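Local coordinates for maltose operon transcriptional repressor (Staphylococcus aureus subsp. aureus Mu50, PDB 3HCW), which probably represses transcription of the maltose operon, with a periplasmic-binding-protein-like region that is expected to sense a small sugar ligand, at residues A[201-204]-A[205-209]; A[208-211]-A[212-216]. All coordinates share one frame; numbering follows the deposited sequence.

Contact 1 of 2, residues A[201-204]-A[205-209]; sequences AMLH and LAILS
His204 and Leu208 meet because their first torsions send them towards each other: the imidazole is anti to the backbone N (chi1 -163°), whereas Leu208 has CG anti to its carbonyl carbon (chi1 -56°) and leans back along helix 201-213. Both leucine methyls lie to the same side of the ring plane, near the CD2-NE2 bond, CD1 3.7 Å from His204 CD2 and CD2 3.7 Å from His204 NE2. Leu208 comes at a slant to the ring, and its methyls make van der Waals contact with a carbon and a nitrogen of the imidazole. Leu205 and Ile207 lean back too, laying carbon against carbonyl oxygens one turn earlier: Leu205 CG is 3.3 Å from Ala201 O, and Ile207 CG1 is 3.2 Å from Leu203 O. Leucine tip meets isoleucine tip at 4.4 Å between Leu203 CD1 and Ile207 CD1. Helical backbone bonds tie the segments, the straightest being Leu208 N to His204 O (3.0 Å, 160° at the hydrogen) and Ile207 N to Leu203 O; the latter oxygen also receives a weak bond from Ala206 N. The helix belongs to the crossover from strand 194-198 to strand 222-227. His204 pairs ND1 with Ser198 OG and NE2 with Gln240 OE1, and its ring also touches Thr224 and Thr226. With both nitrogens of this buried ring hydrogen-bonded, its rotation is defined by polar contacts, and Leu208 adds an apolar flank.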
loop_
_atom_site.group_PDB
_atom_site.type_symbol
_atom_site.label_atom_id
_atom_site.label_comp_id
_atom_site.label_asym_id
_atom_site.label_seq_id
_atom_site.Cartn_x
_atom_site.Cartn_y
_atom_site.Cartn_z
ATOM N N ALA A 201 -9.921 -2.865 -4.947
ATOM C CA ALA A 201 -9.762 -1.597 -4.238
ATOM C C ALA A 201 -8.834 -0.572 -4.911
ATOM O O ALA A 201 -9.097 0.618 -4.847
ATOM C CB ALA A 201 -9.283 -1.877 -2.819
ATOM N N MET A 202 -7.759 -1.034 -5.549
ATOM C CA MET A 202 -6.802 -0.134 -6.212
ATOM C C MET A 202 -7.447 0.578 -7.401
ATOM O O MET A 202 -7.319 1.797 -7.542
ATOM C CB MET A 202 -5.533 -0.900 -6.627
ATOM C CG MET A 202 -4.274 -0.030 -6.764
ATOM S SD MET A 202 -3.910 1.087 -5.371
ATOM C CE MET A 202 -3.775 -0.073 -4.018
ATOM N N LEU A 203 -8.186 -0.173 -8.217
ATOM C CA LEU A 203 -9.016 0.423 -9.268
ATOM C C LEU A 203 -10.134 1.317 -8.680
ATOM O O LEU A 203 -10.372 2.416 -9.163
ATOM C CB LEU A 203 -9.610 -0.674 -10.163
ATOM C CG LEU A 203 -10.599 -0.271 -11.262
ATOM C CD1 LEU A 203 -9.899 0.634 -12.260
ATOM C CD2 LEU A 203 -11.185 -1.517 -11.947
ATOM N N HIS A 204 -10.797 0.842 -7.630
ATOM C CA HIS A 204 -11.856 1.606 -6.948
ATOM C C HIS A 204 -11.419 2.988 -6.474
ATOM O O HIS A 204 -12.196 3.931 -6.551
ATOM C CB HIS A 204 -12.379 0.816 -5.751
ATOM C CG HIS A 204 -13.697 1.292 -5.225
ATOM N ND1 HIS A 204 -14.874 1.150 -5.924
ATOM C CD2 HIS A 204 -14.032 1.849 -4.034
ATOM C CE1 HIS A 204 -15.876 1.617 -5.201
ATOM N NE2 HIS A 204 -15.390 2.055 -4.052
ATOM N N LEU A 205 -10.181 3.105 -5.993
ATOM C CA LEU A 205 -9.674 4.390 -5.519
ATOM C C LEU A 205 -9.545 5.422 -6.644
ATOM O O LEU A 205 -9.750 6.608 -6.412
ATOM C CB LEU A 205 -8.347 4.231 -4.798
ATOM C CG LEU A 205 -8.302 3.520 -3.435
ATOM C CD1 LEU A 205 -6.849 3.374 -3.011
ATOM C CD2 LEU A 205 -9.095 4.241 -2.355
ATOM N N ALA A 206 -9.210 4.962 -7.850
ATOM C CA ALA A 206 -9.167 5.832 -9.026
ATOM C C ALA A 206 -10.580 6.290 -9.379
ATOM O O ALA A 206 -10.776 7.442 -9.741
ATOM C CB ALA A 206 -8.528 5.112 -10.214
ATOM N N ILE A 207 -11.549 5.373 -9.276
ATOM C CA ILE A 207 -12.957 5.692 -9.510
ATOM C C ILE A 207 -13.448 6.805 -8.561
ATOM O O ILE A 207 -14.054 7.767 -9.014
ATOM C CB ILE A 207 -13.899 4.444 -9.362
ATOM C CG1 ILE A 207 -13.374 3.199 -10.103
ATOM C CG2 ILE A 207 -15.330 4.783 -9.801
ATOM C CD1 ILE A 207 -13.320 3.301 -11.624
ATOM N N LEU A 208 -13.176 6.666 -7.260
ATOM C CA LEU A 208 -13.618 7.645 -6.256
ATOM C C LEU A 208 -13.033 9.025 -6.536
ATOM O O LEU A 208 -13.693 10.035 -6.314
ATOM C CB LEU A 208 -13.252 7.190 -4.830
ATOM C CG LEU A 208 -13.776 5.817 -4.393
ATOM C CD1 LEU A 208 -13.183 5.364 -3.067
ATOM C CD2 LEU A 208 -15.283 5.766 -4.361
ATOM N N SER A 209 -11.804 9.044 -7.056
ATOM C CA SER A 209 -11.100 10.278 -7.387
ATOM C C SER A 209 -11.794 11.011 -8.525
ATOM O O SER A 209 -11.967 12.230 -8.465
ATOM C CB SER A 209 -9.651 9.969 -7.753
ATOM O OG SER A 209 -8.900 11.166 -7.882
#

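Contact 2 of 2, residues A[208-211]-A[212-216]; sequences LSVL and YELNI
Leu211 and Ile216 face each other at the end of helix 201-213, with the CB of Ile216 turned back towards the last turn and 4.3 Å from Leu211 CG. On another side of the helix Leu214 leans back over Val210: its CG stands beside its own backbone N, anti to the carbonyl carbon (chi1 -66°), which lays CG 3.6 Å from Val210 O and brings its CD1 4.2 Å from Val210 CG1. The meeting of Leu211 and Ile216 is the apolar part of a Schellman motif. Its two bonds are Ile216 N to Leu211 O (2.9 Å, 161° at the carbonyl oxygen) and Asn215 N to Tyr212 O (3.0 Å), and Asn215 has the positive phi that turns the chain out of the helix towards strand 222-227. Tyr212 touches the preceding turn through CB, 3.4 Å from Ser209 O, while its ring heads away and its OH bonds Ile218 N of the second subunit. Glu213 likewise meets that turn by CB, 3.4 Å from Val210 O; its extended chain carries OE2 to a salt bridge with Arg173, whose NH1 is hydrogen-bonded to Ser209 OG.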
loop_
_atom_site.group_PDB
_atom_site.type_symbol
_atom_site.label_atom_id
_atom_site.label_comp_id
_atom_site.label_asym_id
_atom_site.label_seq_id
_atom_site.Cartn_x
_atom_site.Cartn_y
_atom_site.Cartn_z
ATOM N N LEU A 208 -13.176 6.666 -7.260
ATOM C CA LEU A 208 -13.618 7.645 -6.256
ATOM C C LEU A 208 -13.033 9.025 -6.536
ATOM O O LEU A 208 -13.693 10.035 -6.314
ATOM C CB LEU A 208 -13.252 7.190 -4.830
ATOM C CG LEU A 208 -13.776 5.817 -4.393
ATOM C CD1 LEU A 208 -13.183 5.364 -3.067
ATOM C CD2 LEU A 208 -15.283 5.766 -4.361
ATOM N N SER A 209 -11.804 9.044 -7.056
ATOM C CA SER A 209 -11.100 10.278 -7.387
ATOM C C SER A 209 -11.794 11.011 -8.525
ATOM O O SER A 209 -11.967 12.230 -8.465
ATOM C CB SER A 209 -9.651 9.969 -7.753
ATOM O OG SER A 209 -8.900 11.166 -7.882
ATOM N N VAL A 210 -12.219 10.257 -9.539
ATOM C CA VAL A 210 -12.930 10.825 -10.677
ATOM C C VAL A 210 -14.325 11.285 -10.233
ATOM O O VAL A 210 -14.766 12.379 -10.586
ATOM C CB VAL A 210 -12.952 9.826 -11.875
ATOM C CG1 VAL A 210 -14.005 10.198 -12.907
ATOM C CG2 VAL A 210 -11.550 9.749 -12.535
ATOM N N LEU A 211 -14.983 10.469 -9.409
ATOM C CA LEU A 211 -16.294 10.808 -8.827
ATOM C C LEU A 211 -16.237 12.087 -7.981
ATOM O O LEU A 211 -17.178 12.878 -7.991
ATOM C CB LEU A 211 -16.854 9.627 -8.008
ATOM C CG LEU A 211 -17.817 8.594 -8.595
ATOM C CD1 LEU A 211 -17.681 8.368 -10.103
ATOM C CD2 LEU A 211 -17.713 7.282 -7.846
ATOM N N TYR A 212 -15.123 12.294 -7.280
ATOM C CA TYR A 212 -14.887 13.539 -6.546
ATOM C C TYR A 212 -14.799 14.714 -7.517
ATOM O O TYR A 212 -15.445 15.757 -7.309
ATOM C CB TYR A 212 -13.604 13.443 -5.710
ATOM C CG TYR A 212 -13.441 14.555 -4.697
ATOM C CD1 TYR A 212 -13.923 14.411 -3.396
ATOM C CD2 TYR A 212 -12.800 15.755 -5.032
ATOM C CE1 TYR A 212 -13.777 15.429 -2.450
ATOM C CE2 TYR A 212 -12.665 16.786 -4.095
ATOM C CZ TYR A 212 -13.147 16.608 -2.803
ATOM O OH TYR A 212 -13.003 17.612 -1.865
ATOM N N GLU A 213 -14.035 14.517 -8.594
ATOM C CA GLU A 213 -13.816 15.551 -9.605
ATOM C C GLU A 213 -15.122 16.014 -10.264
ATOM O O GLU A 213 -15.264 17.180 -10.597
ATOM C CB GLU A 213 -12.788 15.086 -10.646
ATOM C CG GLU A 213 -12.356 16.163 -11.648
ATOM C CD GLU A 213 -11.060 15.839 -12.387
ATOM O OE1 GLU A 213 -10.334 16.791 -12.747
ATOM O OE2 GLU A 213 -10.765 14.646 -12.617
ATOM N N LEU A 214 -16.076 15.099 -10.406
ATOM C CA LEU A 214 -17.341 15.370 -11.066
ATOM C C LEU A 214 -18.448 15.751 -10.102
ATOM O O LEU A 214 -19.589 15.955 -10.526
ATOM C CB LEU A 214 -17.776 14.147 -11.877
ATOM C CG LEU A 214 -16.904 13.774 -13.083
ATOM C CD1 LEU A 214 -17.456 12.527 -13.734
ATOM C CD2 LEU A 214 -16.849 14.914 -14.088
ATOM N N ASN A 215 -18.092 15.855 -8.819
ATOM C CA ASN A 215 -19.017 16.157 -7.728
ATOM C C ASN A 215 -20.178 15.174 -7.611
ATOM O O ASN A 215 -21.291 15.555 -7.265
ATOM C CB ASN A 215 -19.515 17.609 -7.797
ATOM C CG ASN A 215 -20.006 18.129 -6.449
ATOM O OD1 ASN A 215 -21.004 18.851 -6.382
ATOM N ND2 ASN A 215 -19.314 17.756 -5.371
ATOM N N ILE A 216 -19.896 13.907 -7.899
ATOM C CA ILE A 216 -20.861 12.822 -7.740
ATOM C C ILE A 216 -20.672 12.240 -6.332
ATOM O O ILE A 216 -19.737 11.470 -6.085
ATOM C CB ILE A 216 -20.665 11.748 -8.824
ATOM C CG1 ILE A 216 -20.775 12.372 -10.216
ATOM C CG2 ILE A 216 -21.679 10.633 -8.653
ATOM C CD1 ILE A 216 -20.346 11.460 -11.343
#

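Contacts 1 and 2 follow one another along helix 201-213, overlapping at Leu208 and Ser209, and contact 2 runs on past its end; their centres are about 10 Å apart. Contact 1 is buried and lies nearer the middle of the chain, its centre about 14 Å from the chain centre against about 24 Å for contact 2, which is only partly buried. Both touch strand 222-227, but strand 133-139 lies under Leu203 and Ile207 in contact 1, whereas helix 173-187 lies under Val210, Leu211 and Ile216 in contact 2, where Glu213 and Asn215 are exposed. Regular helical bonding in contact 1 gives way to a capped end in contact 2. Both also reach the second subunit.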